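Local coordinates for putative oxidoreductase (Thermus thermophilus, PDB 2ISM), which belongs to the glucose/sorbosone dehydrogenase family of beta-propeller proteins, is named a putative oxidoreductase and binds a calcium ion, at residues B[161-172]-B[191-201]. Residues are numbered along the deposited sequence; the frame is centred on the assembly and turned at random.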
loop_
_atom_site.group_PDB
_atom_site.type_symbol
_atom_site.label_atom_id
_atom_site.label_comp_id
_atom_site.label_asym_id
_atom_site.label_seq_id
_atom_site.Cartn_x
_atom_site.Cartn_y
_atom_site.Cartn_z
ATOM N N ALA B 161 -4.184 -35.329 -10.881
ATOM C CA ALA B 161 -3.865 -33.992 -11.388
ATOM C C ALA B 161 -3.837 -33.876 -12.906
ATOM O O ALA B 161 -4.181 -32.830 -13.457
ATOM C CB ALA B 161 -2.533 -33.526 -10.821
ATOM N N GLN B 162 -3.418 -34.948 -13.576
ATOM C CA GLN B 162 -3.326 -34.963 -15.038
ATOM C C GLN B 162 -4.589 -35.501 -15.704
ATOM O O GLN B 162 -4.731 -35.448 -16.926
ATOM C CB GLN B 162 -2.130 -35.817 -15.473
ATOM C CG GLN B 162 -0.770 -35.233 -15.129
ATOM C CD GLN B 162 -0.521 -33.909 -15.821
ATOM O OE1 GLN B 162 -0.777 -33.766 -17.016
ATOM N NE2 GLN B 162 -0.010 -32.936 -15.076
ATOM N N ASP B 163 -5.505 -36.015 -14.893
ATOM C CA ASP B 163 -6.750 -36.591 -15.386
ATOM C C ASP B 163 -7.849 -35.534 -15.533
ATOM O O ASP B 163 -8.398 -35.061 -14.539
ATOM C CB ASP B 163 -7.193 -37.694 -14.418
ATOM C CG ASP B 163 -8.396 -38.477 -14.912
ATOM O OD1 ASP B 163 -8.933 -38.164 -15.999
ATOM O OD2 ASP B 163 -8.806 -39.417 -14.197
ATOM N N LEU B 164 -8.173 -35.162 -16.768
ATOM C CA LEU B 164 -9.217 -34.165 -16.990
ATOM C C LEU B 164 -10.581 -34.616 -16.475
ATOM O O LEU B 164 -11.479 -33.795 -16.286
ATOM C CB LEU B 164 -9.330 -33.818 -18.476
ATOM C CG LEU B 164 -8.212 -32.943 -19.048
ATOM C CD1 LEU B 164 -8.448 -32.721 -20.534
ATOM C CD2 LEU B 164 -8.173 -31.614 -18.307
ATOM N N ALA B 165 -10.729 -35.919 -16.246
ATOM C CA ALA B 165 -11.986 -36.473 -15.754
ATOM C C ALA B 165 -12.110 -36.361 -14.236
ATOM O O ALA B 165 -13.181 -36.614 -13.672
ATOM C CB ALA B 165 -12.116 -37.932 -16.184
ATOM N N SER B 166 -11.016 -35.987 -13.575
ATOM C CA SER B 166 -11.013 -35.838 -12.122
ATOM C C SER B 166 -11.025 -34.373 -11.689
ATOM O O SER B 166 -10.361 -33.539 -12.295
ATOM C CB SER B 166 -9.782 -36.526 -11.523
ATOM O OG SER B 166 -9.683 -36.260 -10.133
ATOM N N LEU B 167 -11.777 -34.069 -10.634
ATOM C CA LEU B 167 -11.846 -32.703 -10.119
ATOM C C LEU B 167 -10.651 -32.408 -9.202
ATOM O O LEU B 167 -10.518 -31.290 -8.699
ATOM C CB LEU B 167 -13.143 -32.488 -9.324
ATOM C CG LEU B 167 -14.492 -32.535 -10.046
ATOM C CD1 LEU B 167 -15.617 -32.410 -9.024
ATOM C CD2 LEU B 167 -14.564 -31.406 -11.069
ATOM N N GLY B 168 -9.796 -33.408 -8.987
ATOM C CA GLY B 168 -8.646 -33.238 -8.109
ATOM C C GLY B 168 -7.357 -32.762 -8.764
ATOM O O GLY B 168 -7.070 -33.103 -9.913
ATOM N N GLY B 169 -6.577 -31.978 -8.024
ATOM C CA GLY B 169 -5.323 -31.450 -8.541
ATOM C C GLY B 169 -5.616 -30.434 -9.626
ATOM O O GLY B 169 -4.911 -30.358 -10.630
ATOM N N LYS B 170 -6.657 -29.638 -9.400
ATOM C CA LYS B 170 -7.108 -28.646 -10.367
ATOM C C LYS B 170 -7.425 -27.297 -9.755
ATOM O O LYS B 170 -7.380 -27.104 -8.542
ATOM C CB LYS B 170 -8.418 -29.115 -11.019
ATOM C CG LYS B 170 -8.438 -30.533 -11.584
ATOM C CD LYS B 170 -7.614 -30.648 -12.856
ATOM C CE LYS B 170 -7.908 -31.958 -13.576
ATOM N NZ LYS B 170 -7.580 -33.153 -12.744
ATOM N N ILE B 171 -7.728 -26.358 -10.644
ATOM C CA ILE B 171 -8.226 -25.053 -10.259
ATOM C C ILE B 171 -9.490 -25.057 -11.110
ATOM O O ILE B 171 -9.429 -25.236 -12.332
ATOM C CB ILE B 171 -7.317 -23.874 -10.665
ATOM C CG1 ILE B 171 -6.104 -23.811 -9.732
ATOM C CG2 ILE B 171 -8.097 -22.562 -10.547
ATOM C CD1 ILE B 171 -5.181 -22.622 -9.994
ATOM N N LEU B 172 -10.637 -24.918 -10.458
ATOM C CA LEU B 172 -11.910 -24.934 -11.155
ATOM C C LEU B 172 -12.471 -23.529 -11.254
ATOM O O LEU B 172 -12.126 -22.663 -10.454
ATOM C CB LEU B 172 -12.903 -25.823 -10.394
ATOM C CG LEU B 172 -12.363 -27.167 -9.878
ATOM C CD1 LEU B 172 -13.406 -27.838 -8.990
ATOM C CD2 LEU B 172 -11.996 -28.060 -11.047
ATOM N N GLY B 191 -15.171 -36.685 -21.874
ATOM C CA GLY B 191 -14.352 -37.260 -20.821
ATOM C C GLY B 191 -13.693 -36.244 -19.902
ATOM O O GLY B 191 -13.004 -36.618 -18.952
ATOM N N ALA B 192 -13.895 -34.961 -20.173
ATOM C CA ALA B 192 -13.300 -33.920 -19.342
ATOM C C ALA B 192 -14.349 -33.196 -18.505
ATOM O O ALA B 192 -15.454 -32.932 -18.978
ATOM C CB ALA B 192 -12.555 -32.921 -20.219
ATOM N N ARG B 193 -14.008 -32.890 -17.255
ATOM C CA ARG B 193 -14.917 -32.160 -16.373
ATOM C C ARG B 193 -14.952 -30.718 -16.878
ATOM O O ARG B 193 -13.927 -30.043 -16.918
ATOM C CB ARG B 193 -14.412 -32.186 -14.922
ATOM C CG ARG B 193 -14.526 -33.539 -14.220
ATOM C CD ARG B 193 -15.978 -34.017 -14.118
ATOM N NE ARG B 193 -16.859 -33.073 -13.425
ATOM C CZ ARG B 193 -17.481 -33.326 -12.275
ATOM N NH1 ARG B 193 -17.318 -34.497 -11.672
ATOM N NH2 ARG B 193 -18.280 -32.415 -11.731
ATOM N N PRO B 194 -16.137 -30.227 -17.267
ATOM C CA PRO B 194 -16.259 -28.856 -17.771
ATOM C C PRO B 194 -15.901 -27.765 -16.759
ATOM O O PRO B 194 -15.674 -26.615 -17.134
ATOM C CB PRO B 194 -17.715 -28.789 -18.234
ATOM C CG PRO B 194 -18.408 -29.708 -17.268
ATOM C CD PRO B 194 -17.452 -30.885 -17.188
ATOM N N GLU B 195 -15.834 -28.126 -15.481
ATOM C CA GLU B 195 -15.499 -27.157 -14.440
ATOM C C GLU B 195 -14.007 -26.813 -14.400
ATOM O O GLU B 195 -13.620 -25.787 -13.843
ATOM C CB GLU B 195 -15.913 -27.685 -13.059
ATOM C CG GLU B 195 -17.397 -28.016 -12.922
ATOM C CD GLU B 195 -17.730 -29.436 -13.345
ATOM O OE1 GLU B 195 -16.890 -30.079 -14.009
ATOM O OE2 GLU B 195 -18.839 -29.906 -13.013
ATOM N N VAL B 196 -13.174 -27.660 -14.998
ATOM C CA VAL B 196 -11.725 -27.447 -14.976
ATOM C C VAL B 196 -11.205 -26.212 -15.699
ATOM O O VAL B 196 -11.497 -25.998 -16.876
ATOM C CB VAL B 196 -10.974 -28.677 -15.534
ATOM C CG1 VAL B 196 -9.478 -28.383 -15.631
ATOM C CG2 VAL B 196 -11.210 -29.871 -14.633
ATOM N N TYR B 197 -10.426 -25.410 -14.976
ATOM C CA TYR B 197 -9.830 -24.202 -15.524
ATOM C C TYR B 197 -8.359 -24.492 -15.822
ATOM O O TYR B 197 -7.860 -24.149 -16.895
ATOM C CB TYR B 197 -9.947 -23.052 -14.528
ATOM C CG TYR B 197 -9.554 -21.703 -15.091
ATOM C CD1 TYR B 197 -10.345 -21.068 -16.051
ATOM C CD2 TYR B 197 -8.405 -21.049 -14.645
ATOM C CE1 TYR B 197 -10.002 -19.810 -16.551
ATOM C CE2 TYR B 197 -8.051 -19.795 -15.136
ATOM C CZ TYR B 197 -8.855 -19.181 -16.084
ATOM O OH TYR B 197 -8.524 -17.930 -16.546
ATOM N N SER B 198 -7.666 -25.110 -14.863
ATOM C CA SER B 198 -6.260 -25.487 -15.040
ATOM C C SER B 198 -6.009 -26.826 -14.343
ATOM O O SER B 198 -6.738 -27.201 -13.428
ATOM C CB SER B 198 -5.313 -24.406 -14.489
ATOM O OG SER B 198 -5.428 -24.251 -13.087
ATOM N N LEU B 199 -4.990 -27.555 -14.784
ATOM C CA LEU B 199 -4.696 -28.861 -14.194
ATOM C C LEU B 199 -3.211 -29.022 -13.890
ATOM O O LEU B 199 -2.424 -28.107 -14.111
ATOM C CB LEU B 199 -5.146 -29.983 -15.139
ATOM C CG LEU B 199 -4.408 -30.111 -16.478
ATOM C CD1 LEU B 199 -4.611 -31.513 -17.036
ATOM C CD2 LEU B 199 -4.898 -29.055 -17.460
ATOM N N GLY B 200 -2.836 -30.194 -13.386
ATOM C CA GLY B 200 -1.441 -30.446 -13.065
ATOM C C GLY B 200 -0.980 -29.782 -11.780
ATOM O O GLY B 200 0.176 -29.364 -11.668
ATOM N N HIS B 201 -1.884 -29.667 -10.812
ATOM C CA HIS B 201 -1.558 -29.059 -9.524
ATOM C C HIS B 201 -1.609 -30.032 -8.349
ATOM O O HIS B 201 -2.598 -30.752 -8.177
ATOM C CB HIS B 201 -2.633 -28.037 -9.124
ATOM C CG HIS B 201 -2.801 -26.923 -10.108
ATOM N ND1 HIS B 201 -1.872 -25.914 -10.253
ATOM C CD2 HIS B 201 -3.768 -26.680 -11.024
ATOM C CE1 HIS B 201 -2.259 -25.099 -11.218
ATOM N NE2 HIS B 201 -3.407 -25.542 -11.705
#
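Ile171 O takes two backbone N-H groups in its carbonyl plane, Tyr197 N at 2.8 Å and Ser198 N at 3.1 Å, while Ile171 N donates to Ser198 O. With Tyr197 and Ser198 both facing Ile171, this is a classic beta bulge. Further bonds run from His201 N to Gly169 O, from Gly200 N to Ala161 O and from Arg193 N to Leu164 O at 2.9 Å. Bent at chi2 and chi4, Lys170 curls back into its own loop, where NZ donates to the carbonyls of Asp163, Ser166 and Gly168; its CD lies tightly alongside Leu199 CB at 3.4 Å. The loop thus closes round an ammonium group, and Asp163 O is shared with Ser166 N, which reaches it from the other face. The two strands, 170-174 and 196-199, are the third and fourth of a four-stranded antiparallel blade of the beta-propeller, 196-199 lying at its edge within this chain. Ser198 OG and His201 NE2 are hydrogen-bonded; Ile171 CG1 lies over one face of the imidazole in a CH-pi contact, 4.1 Å from the centroid. His201 ND1 is hydrogen-bonded to Glu220 OE1, and its ring meets that of Tyr243, a ligand of the calcium ion. At the far end Arg193 grips Glu195 side-on through NE and NH2, one nitrogen to each carboxylate oxygen, and Leu167 CD2 sits over the centre of the guanidinium face. Leu164 CB rests against Ala192 CB at 3.8 Å; with CG beside the backbone N (chi1 -74°), its CD2 meets Leu199 CD1 at 3.8 Å.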